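PDB 4WU0: similar to yteR (Bacilus subtilis) from Clostridium acetobutylicum, which probably hydrolyses unsaturated rhamnogalacturonan fragments derived from pectin, as a glycoside hydrolase of family 105. Local coordinates for residues W128-Y133 against M202-M207; E114-H119 against F159-K164. One frame throughout, in Å; residues are numbered along the deposited sequence.

How the interactions relate
Along the chain the four segments come in the order 114-119, 128-133, 159-164 and 202-207, so the two contacts alternate and the loops they close cross. Interaction 2 comes first: the loop after helix 93-108 folds onto helix 152-166, and the connection it closes contains strand 126-128 and all of helix 129-146. Interaction 1 then brings the start of that helix against helix 199-215, closing a connection that contains helix 152-166. The contacts also touch directly, since Tyr205 OH is hydrogen-bonded to Phe159 O, His119 stacks on Trp128, and Leu132 packs on Thr162. Together they tie three successive long helices of the helical barrel expected of this family, and the loop beside them, into one block.

Interaction 1: residues W128-Y133 against M202-M207; sequences WLDGLY and MGWYVM
Within the (alpha/alpha)6 barrel expected of this family, Leu129, Asp130, Leu132 and Tyr133 at the start of helix 129-146 pack on helix 199-215, which runs roughly parallel to it at 33°, with the short axes 7.4 Å apart. Trp204 bridges two of them. The pyrrole side of its indole lies against Asp130, whose CG is 3.3 Å from Trp204 CD1 and whose OD2 is 3.2 Å from Trp204 NE1. The six-membered side meets Tyr133, CE3 lying 3.5 Å from Tyr133 CD2; these rings are inclined by 29° but slid apart, so they scarcely overlap. Tyr133 gets there because its CG is anti to the backbone N (chi1 -176°), swinging the phenol across helix 199-215 to make a Met-aromatic contact with Met207, modelled too close to be trusted in detail. On the other flank, Leu129 CD2 is 4.0 Å from Tyr205 CD1, while Leu132 CG approaches the edge of that ring. Asp130 OD1 makes a weak hydrogen bond with His176 NE2. Large aromatics suit this buried seam: carbon surface fills it, while Asp130 OD1 and Tyr205 OH, the latter through Phe159 O, are satisfied by partners beyond the two segments.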
ATOM      1  N   TRP A 128      10.884  -4.026   5.359  1.00 14.58           N
ATOM      2  CA  TRP A 128      10.581  -3.610   3.984  1.00 13.48           C
ATOM      3  C   TRP A 128       9.482  -2.555   4.025  1.00 13.20           C
ATOM      4  O   TRP A 128       8.555  -2.643   4.853  1.00 13.65           O
ATOM      5  CB  TRP A 128      10.063  -4.757   3.121  1.00 14.28           C
ATOM      6  CG  TRP A 128      10.887  -6.017   3.007  1.00 13.56           C
ATOM      7  CD1 TRP A 128      11.911  -6.447   3.813  1.00 17.80           C
ATOM      8  CD2 TRP A 128      10.697  -7.038   2.022  1.00 12.85           C
ATOM      9  NE1 TRP A 128      12.370  -7.674   3.369  1.00 14.41           N
ATOM     10  CE2 TRP A 128      11.636  -8.057   2.278  1.00 13.96           C
ATOM     11  CE3 TRP A 128       9.816  -7.189   0.949  1.00 15.26           C
ATOM     12  CZ2 TRP A 128      11.721  -9.207   1.494  1.00 15.04           C
ATOM     13  CZ3 TRP A 128       9.905  -8.319   0.176  1.00 15.83           C
ATOM     14  CH2 TRP A 128      10.844  -9.319   0.448  1.00 16.44           C
ATOM     15  N   LEU A 129       9.580  -1.553   3.156  1.00 13.89           N
ATOM     16  CA  LEU A 129       8.597  -0.465   3.173  1.00 13.41           C
ATOM     17  C   LEU A 129       7.177  -1.014   3.043  1.00 14.03           C
ATOM     18  O   LEU A 129       6.250  -0.484   3.684  1.00 14.42           O
ATOM     19  CB  LEU A 129       8.854   0.542   2.045  1.00 13.15           C
ATOM     20  CG  LEU A 129      10.098   1.427   2.149  1.00 13.76           C
ATOM     21  CD1 LEU A 129      10.187   2.383   1.005  1.00 16.08           C
ATOM     22  CD2 LEU A 129      10.097   2.172   3.480  1.00 13.43           C
ATOM     23  N   ASP A 130       6.992  -2.030   2.194  1.00 13.98           N
ATOM     24  CA  ASP A 130       5.679  -2.629   1.987  1.00 15.10           C
ATOM     25  C   ASP A 130       4.981  -2.907   3.317  1.00 13.13           C
ATOM     26  O   ASP A 130       3.776  -2.710   3.434  1.00 14.53           O
ATOM     27  CB  ASP A 130       5.741  -3.984   1.226  1.00 17.10           C
ATOM     28  CG  ASP A 130       6.633  -3.981   0.000  1.00 20.87           C
ATOM     29  OD1 ASP A 130       7.728  -3.425   0.040  1.00 18.80           O
ATOM     30  OD2 ASP A 130       6.232  -4.589  -1.022  1.00 22.77           O
ATOM     31  N   GLY A 131       5.724  -3.419   4.304  1.00 12.83           N
ATOM     32  CA  GLY A 131       5.155  -3.846   5.566  1.00 13.78           C
ATOM     33  C   GLY A 131       4.520  -2.764   6.405  1.00 15.48           C
ATOM     34  O   GLY A 131       3.644  -3.037   7.218  1.00 16.39           O
ATOM     35  N   LEU A 132       4.990  -1.526   6.253  1.00 13.66           N
ATOM     36  CA  LEU A 132       4.403  -0.424   6.985  1.00 13.10           C
ATOM     37  C   LEU A 132       2.955  -0.219   6.601  1.00 14.33           C
ATOM     38  O   LEU A 132       2.154   0.206   7.421  1.00 14.97           O
ATOM     39  CB  LEU A 132       5.200   0.865   6.764  1.00 12.90           C
ATOM     40  CG  LEU A 132       6.424   1.021   7.670  1.00 12.64           C
ATOM     41  CD1 LEU A 132       5.997   1.210   9.115  1.00 16.07           C
ATOM     42  CD2 LEU A 132       7.389  -0.152   7.530  1.00 14.29           C
ATOM     43  N   TYR A 133       2.611  -0.522   5.354  1.00 12.19           N
ATOM     44  CA  TYR A 133       1.233  -0.401   4.893  1.00 12.49           C
ATOM     45  C   TYR A 133       0.419  -1.599   5.360  1.00 13.62           C
ATOM     46  O   TYR A 133      -0.721  -1.437   5.797  1.00 14.29           O
ATOM     47  CB  TYR A 133       1.169  -0.337   3.366  1.00 14.53           C
ATOM     48  CG  TYR A 133      -0.227  -0.117   2.843  1.00 12.04           C
ATOM     49  CD1 TYR A 133      -0.835   1.118   2.952  1.00 14.00           C
ATOM     50  CD2 TYR A 133      -0.946  -1.145   2.262  1.00 11.95           C
ATOM     51  CE1 TYR A 133      -2.094   1.312   2.475  1.00 12.01           C
ATOM     52  CE2 TYR A 133      -2.212  -0.954   1.778  1.00 14.02           C
ATOM     53  CZ  TYR A 133      -2.785   0.275   1.874  1.00 12.91           C
ATOM     54  OH  TYR A 133      -4.059   0.484   1.368  1.00 13.54           O
ATOM     55  N   MET A 202       7.946   2.909  -2.303  1.00 12.71           N
ATOM     56  CA  MET A 202       7.653   4.261  -1.854  1.00 13.17           C
ATOM     57  C   MET A 202       6.159   4.517  -1.802  1.00 14.50           C
ATOM     58  O   MET A 202       5.684   5.190  -0.907  1.00 13.66           O
ATOM     59  CB  MET A 202       8.320   5.309  -2.740  1.00 15.23           C
ATOM     60  CG  MET A 202       9.779   5.547  -2.428  1.00 15.44           C
ATOM     61  SD  MET A 202      10.078   6.256  -0.786  1.00 18.35           S
ATOM     62  CE  MET A 202       9.322   7.886  -0.886  1.00 18.12           C
ATOM     63  N   GLY A 203       5.411   3.999  -2.770  1.00 11.46           N
ATOM     64  CA  GLY A 203       3.960   4.123  -2.762  1.00 13.13           C
ATOM     65  C   GLY A 203       3.344   3.540  -1.492  1.00 11.88           C
ATOM     66  O   GLY A 203       2.482   4.156  -0.878  1.00 11.45           O
ATOM     67  N   TRP A 204       3.772   2.345  -1.092  1.00 11.13           N
ATOM     68  CA  TRP A 204       3.271   1.750   0.138  1.00 11.96           C
ATOM     69  C   TRP A 204       3.499   2.679   1.322  1.00 12.13           C
ATOM     70  O   TRP A 204       2.617   2.882   2.149  1.00 12.45           O
ATOM     71  CB  TRP A 204       3.971   0.437   0.447  1.00 11.97           C
ATOM     72  CG  TRP A 204       3.640  -0.759  -0.463  1.00 11.86           C
ATOM     73  CD1 TRP A 204       4.545  -1.608  -1.045  1.00 13.03           C
ATOM     74  CD2 TRP A 204       2.342  -1.260  -0.838  1.00 11.61           C
ATOM     75  NE1 TRP A 204       3.898  -2.587  -1.742  1.00 12.88           N
ATOM     76  CE2 TRP A 204       2.550  -2.388  -1.646  1.00 12.26           C
ATOM     77  CE3 TRP A 204       1.028  -0.864  -0.572  1.00 11.64           C
ATOM     78  CZ2 TRP A 204       1.508  -3.112  -2.200  1.00 12.58           C
ATOM     79  CZ3 TRP A 204      -0.003  -1.598  -1.116  1.00 13.90           C
ATOM     80  CH2 TRP A 204       0.242  -2.713  -1.915  1.00 15.28           C
ATOM     81  N   TYR A 205       4.706   3.227   1.407  1.00 13.79           N
ATOM     82  CA  TYR A 205       5.067   4.027   2.567  1.00 13.03           C
ATOM     83  C   TYR A 205       4.265   5.330   2.614  1.00 12.04           C
ATOM     84  O   TYR A 205       3.797   5.731   3.689  1.00 12.55           O
ATOM     85  CB  TYR A 205       6.569   4.313   2.605  1.00 13.56           C
ATOM     86  CG  TYR A 205       7.053   4.896   3.911  1.00 12.44           C
ATOM     87  CD1 TYR A 205       7.059   4.148   5.076  1.00 16.14           C
ATOM     88  CD2 TYR A 205       7.540   6.187   3.970  1.00 12.28           C
ATOM     89  CE1 TYR A 205       7.509   4.686   6.290  1.00 14.26           C
ATOM     90  CE2 TYR A 205       8.014   6.717   5.165  1.00 13.56           C
ATOM     91  CZ  TYR A 205       7.984   5.965   6.312  1.00 13.49           C
ATOM     92  OH  TYR A 205       8.416   6.501   7.490  1.00 16.05           O
ATOM     93  N   VAL A 206       4.103   6.011   1.478  1.00 10.77           N
ATOM     94  CA  VAL A 206       3.297   7.239   1.510  1.00 11.98           C
ATOM     95  C   VAL A 206       1.803   6.987   1.745  1.00 12.50           C
ATOM     96  O   VAL A 206       1.146   7.751   2.458  1.00 12.31           O
ATOM     97  CB  VAL A 206       3.552   8.200   0.318  1.00 11.63           C
ATOM     98  CG1 VAL A 206       4.983   8.690   0.353  1.00 14.91           C
ATOM     99  CG2 VAL A 206       3.244   7.567  -1.016  1.00 11.92           C
ATOM    100  N   MET A 207       1.259   5.903   1.201  1.00 10.65           N
ATOM    101  CA  MET A 207      -0.109   5.541   1.547  1.00 10.79           C
ATOM    102  C   MET A 207      -0.226   5.234   3.029  1.00 10.94           C
ATOM    103  O   MET A 207      -1.195   5.648   3.678  1.00 11.17           O
ATOM    104  CB  MET A 207      -0.599   4.330   0.790  1.00 10.82           C
ATOM    105  CG  MET A 207      -2.032   4.094   1.022  1.00 36.67           C
ATOM    106  SD  MET A 207      -2.585   2.766  -0.027  1.00 93.31           S
ATOM    107  CE  MET A 207      -2.154   3.501  -1.523  1.00 11.18           C
TER

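Interaction 2: residues E114-H119 against F159-K164; sequences ENVFWH and FIITEK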
ATOM      1  N   GLU A 114      14.969  -2.264  17.394  1.00 22.05           N
ATOM      2  CA  GLU A 114      14.248  -1.004  17.612  1.00 22.05           C
ATOM      3  C   GLU A 114      12.728  -1.163  17.551  1.00 20.83           C
ATOM      4  O   GLU A 114      11.995  -0.188  17.334  1.00 23.80           O
ATOM      5  CB  GLU A 114      14.701   0.029  16.591  1.00 23.02           C
ATOM      6  CG  GLU A 114      16.181   0.312  16.650  1.00 29.13           C
ATOM      7  CD  GLU A 114      16.648   1.161  15.497  1.00 29.59           C
ATOM      8  OE1 GLU A 114      16.550   0.677  14.345  1.00 24.56           O
ATOM      9  OE2 GLU A 114      17.106   2.297  15.757  1.00 32.64           O
ATOM     10  N   ASN A 115      12.262  -2.393  17.735  1.00 20.40           N
ATOM     11  CA  ASN A 115      10.837  -2.687  17.903  1.00 20.21           C
ATOM     12  C   ASN A 115       9.964  -2.508  16.678  1.00 19.01           C
ATOM     13  O   ASN A 115       8.748  -2.301  16.791  1.00 22.72           O
ATOM     14  CB  ASN A 115      10.258  -1.927  19.114  1.00 22.34           C
ATOM     15  CG  ASN A 115      10.431  -2.706  20.396  1.00 42.45           C
ATOM     16  OD1 ASN A 115      10.069  -3.881  20.461  1.00 37.98           O
ATOM     17  ND2 ASN A 115      11.036  -2.077  21.409  1.00 43.31           N
ATOM     18  N   VAL A 116      10.556  -2.656  15.495  1.00 17.68           N
ATOM     19  CA  VAL A 116       9.791  -2.656  14.253  1.00 17.71           C
ATOM     20  C   VAL A 116       9.496  -4.098  13.851  1.00 16.01           C
ATOM     21  O   VAL A 116      10.364  -4.964  13.947  1.00 16.47           O
ATOM     22  CB  VAL A 116      10.564  -1.947  13.124  1.00 18.01           C
ATOM     23  CG1 VAL A 116       9.760  -1.899  11.861  1.00 15.93           C
ATOM     24  CG2 VAL A 116      10.990  -0.541  13.579  1.00 19.80           C
ATOM     25  N   PHE A 117       8.275  -4.376  13.425  1.00 15.27           N
ATOM     26  CA  PHE A 117       7.937  -5.716  12.941  1.00 14.85           C
ATOM     27  C   PHE A 117       8.907  -6.174  11.828  1.00 15.00           C
ATOM     28  O   PHE A 117       9.127  -5.457  10.837  1.00 16.51           O
ATOM     29  CB  PHE A 117       6.532  -5.726  12.331  1.00 13.99           C
ATOM     30  CG  PHE A 117       5.411  -5.379  13.289  1.00 15.02           C
ATOM     31  CD1 PHE A 117       5.321  -5.966  14.544  1.00 16.73           C
ATOM     32  CD2 PHE A 117       4.415  -4.502  12.896  1.00 18.14           C
ATOM     33  CE1 PHE A 117       4.264  -5.652  15.402  1.00 19.02           C
ATOM     34  CE2 PHE A 117       3.358  -4.192  13.728  1.00 22.75           C
ATOM     35  CZ  PHE A 117       3.282  -4.767  14.985  1.00 17.88           C
ATOM     36  N   TRP A 118       9.433  -7.376  11.963  1.00 14.77           N
ATOM     37  CA  TRP A 118      10.044  -8.056  10.834  1.00 14.62           C
ATOM     38  C   TRP A 118       9.012  -8.195   9.706  1.00 16.03           C
ATOM     39  O   TRP A 118       7.832  -8.438   9.942  1.00 15.28           O
ATOM     40  CB  TRP A 118      10.451  -9.479  11.196  1.00 15.37           C
ATOM     41  CG  TRP A 118      11.566  -9.632  12.164  1.00 17.12           C
ATOM     42  CD1 TRP A 118      12.290  -8.641  12.774  1.00 17.35           C
ATOM     43  CD2 TRP A 118      12.116 -10.870  12.621  1.00 17.59           C
ATOM     44  NE1 TRP A 118      13.254  -9.195  13.587  1.00 18.54           N
ATOM     45  CE2 TRP A 118      13.155 -10.562  13.527  1.00 18.54           C
ATOM     46  CE3 TRP A 118      11.812 -12.214  12.370  1.00 19.54           C
ATOM     47  CZ2 TRP A 118      13.912 -11.544  14.151  1.00 19.61           C
ATOM     48  CZ3 TRP A 118      12.557 -13.195  13.002  1.00 22.27           C
ATOM     49  CH2 TRP A 118      13.592 -12.856  13.889  1.00 22.35           C
ATOM     50  N   HIS A 119       9.470  -8.070   8.476  1.00 15.95           N
ATOM     51  CA  HIS A 119       8.572  -8.215   7.343  1.00 14.03           C
ATOM     52  C   HIS A 119       7.871  -9.603   7.345  1.00 14.76           C
ATOM     53  O   HIS A 119       6.637  -9.699   7.163  1.00 14.46           O
ATOM     54  CB  HIS A 119       9.327  -7.996   6.046  1.00 13.21           C
ATOM     55  CG  HIS A 119       8.408  -7.844   4.889  1.00 14.78           C
ATOM     56  ND1 HIS A 119       7.476  -6.828   4.838  1.00 15.37           N
ATOM     57  CD2 HIS A 119       8.211  -8.604   3.788  1.00 17.97           C
ATOM     58  CE1 HIS A 119       6.749  -6.966   3.745  1.00 12.43           C
ATOM     59  NE2 HIS A 119       7.177  -8.032   3.092  1.00 15.76           N
ATOM     60  N   PHE A 159       6.961   3.872  12.128  1.00 14.13           N
ATOM     61  CA  PHE A 159       7.160   4.776  11.001  1.00 14.48           C
ATOM     62  C   PHE A 159       8.420   5.604  11.128  1.00 14.39           C
ATOM     63  O   PHE A 159       9.129   5.813  10.144  1.00 14.98           O
ATOM     64  CB  PHE A 159       5.968   5.728  10.839  1.00 13.36           C
ATOM     65  CG  PHE A 159       4.799   5.093  10.156  1.00 13.02           C
ATOM     66  CD1 PHE A 159       4.715   5.095   8.787  1.00 13.01           C
ATOM     67  CD2 PHE A 159       3.814   4.450  10.886  1.00 13.60           C
ATOM     68  CE1 PHE A 159       3.656   4.496   8.137  1.00 13.13           C
ATOM     69  CE2 PHE A 159       2.744   3.842  10.251  1.00 12.38           C
ATOM     70  CZ  PHE A 159       2.662   3.864   8.875  1.00 14.48           C
ATOM     71  N   ILE A 160       8.682   6.102  12.338  1.00 14.57           N
ATOM     72  CA  ILE A 160       9.824   6.976  12.570  1.00 15.48           C
ATOM     73  C   ILE A 160      11.154   6.232  12.415  1.00 15.43           C
ATOM     74  O   ILE A 160      12.087   6.740  11.819  1.00 15.84           O
ATOM     75  CB  ILE A 160       9.707   7.629  13.952  1.00 16.62           C
ATOM     76  CG1 ILE A 160       8.577   8.658  13.922  1.00 16.47           C
ATOM     77  CG2 ILE A 160      11.007   8.299  14.375  1.00 22.22           C
ATOM     78  CD1 ILE A 160       8.091   9.130  15.290  1.00 17.59           C
ATOM     79  N   ILE A 161      11.224   5.034  12.963  1.00 16.64           N
ATOM     80  CA  ILE A 161      12.432   4.220  12.865  1.00 15.66           C
ATOM     81  C   ILE A 161      12.649   3.784  11.415  1.00 16.12           C
ATOM     82  O   ILE A 161      13.780   3.712  10.948  1.00 17.17           O
ATOM     83  CB  ILE A 161      12.345   3.000  13.791  1.00 17.18           C
ATOM     84  CG1 ILE A 161      12.331   3.430  15.254  1.00 19.62           C
ATOM     85  CG2 ILE A 161      13.501   2.017  13.537  1.00 18.24           C
ATOM     86  CD1 ILE A 161      13.542   4.196  15.706  1.00 19.95           C
ATOM     87  N   THR A 162      11.567   3.470  10.715  1.00 14.91           N
ATOM     88  CA  THR A 162      11.698   3.074   9.323  1.00 13.96           C
ATOM     89  C   THR A 162      12.299   4.214   8.507  1.00 16.73           C
ATOM     90  O   THR A 162      13.203   4.009   7.710  1.00 15.46           O
ATOM     91  CB  THR A 162      10.351   2.613   8.755  1.00 14.39           C
ATOM     92  OG1 THR A 162       9.947   1.435   9.458  1.00 16.66           O
ATOM     93  CG2 THR A 162      10.438   2.316   7.269  1.00 15.33           C
ATOM     94  N   GLU A 163      11.816   5.432   8.699  1.00 15.18           N
ATOM     95  CA  GLU A 163      12.395   6.536   7.968  1.00 15.33           C
ATOM     96  C   GLU A 163      13.867   6.752   8.356  1.00 19.25           C
ATOM     97  O   GLU A 163      14.698   7.004   7.488  1.00 18.16           O
ATOM     98  CB  GLU A 163      11.587   7.814   8.195  1.00 15.86           C
ATOM     99  CG  GLU A 163      12.022   8.968   7.328  1.00 21.33           C
ATOM    100  CD  GLU A 163      12.889   9.997   8.042  1.00 35.42           C
ATOM    101  OE1 GLU A 163      13.417   9.716   9.144  1.00 35.16           O
ATOM    102  OE2 GLU A 163      13.053  11.098   7.481  1.00 42.92           O
ATOM    103  N   LYS A 164      14.197   6.625   9.641  1.00 15.82           N
ATOM    104  CA  LYS A 164      15.571   6.810  10.092  1.00 21.24           C
ATOM    105  C   LYS A 164      16.518   5.837   9.394  1.00 18.89           C
ATOM    106  O   LYS A 164      17.602   6.217   8.946  1.00 20.22           O
ATOM    107  CB  LYS A 164      15.657   6.619  11.606  1.00 20.80           C
ATOM    108  CG  LYS A 164      17.067   6.732  12.163  1.00 21.82           C
ATOM    109  CD  LYS A 164      17.090   6.526  13.667  1.00 33.85           C
ATOM    110  CE  LYS A 164      18.453   6.902  14.236  1.00 47.08           C
ATOM    111  NZ  LYS A 164      19.414   5.760  14.280  1.00 53.76           N
TER
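Glu114 and Val116 belong to the loop that joins helix 93-108 to strand 126-128, and they lay it against helix 152-166 of the expected helical barrel. Apolar packing centres on Ile161. Its CG2, anti to the backbone N while CG1 sits beside that N (chi1 -66°), points into the loop, where it meets Val116 CG2 at 3.6 Å and Glu114 CB at 3.8 Å. A branched side chain suits both places: Val116, one methyl towards Ile161, sets the other, CG1, 4.1 Å from Thr162 OG1. That hydroxyl is engaged by the carbonyl of Gln158 one turn earlier in its own helix, which lets a threonine sit in a buried position. Polar links hold the loop from around this patch. The Glu114 carbonyl accepts a hydrogen bond from His157, and Gln158 takes the backbone N-H of Phe117, so side chains of the helix grip the main chain of the loop. Charge adds a looser term at the exposed end, where Lys164 NZ stands 4.4 Å from Glu114 OE2, beyond salt-bridge range but probably mildly attractive. The extended Glu114 side chain crosses Ile161 obliquely, and its OE1, hydrogen-bonded to Asn165 ND2, lies 3.4 Å from Ile161 CG2.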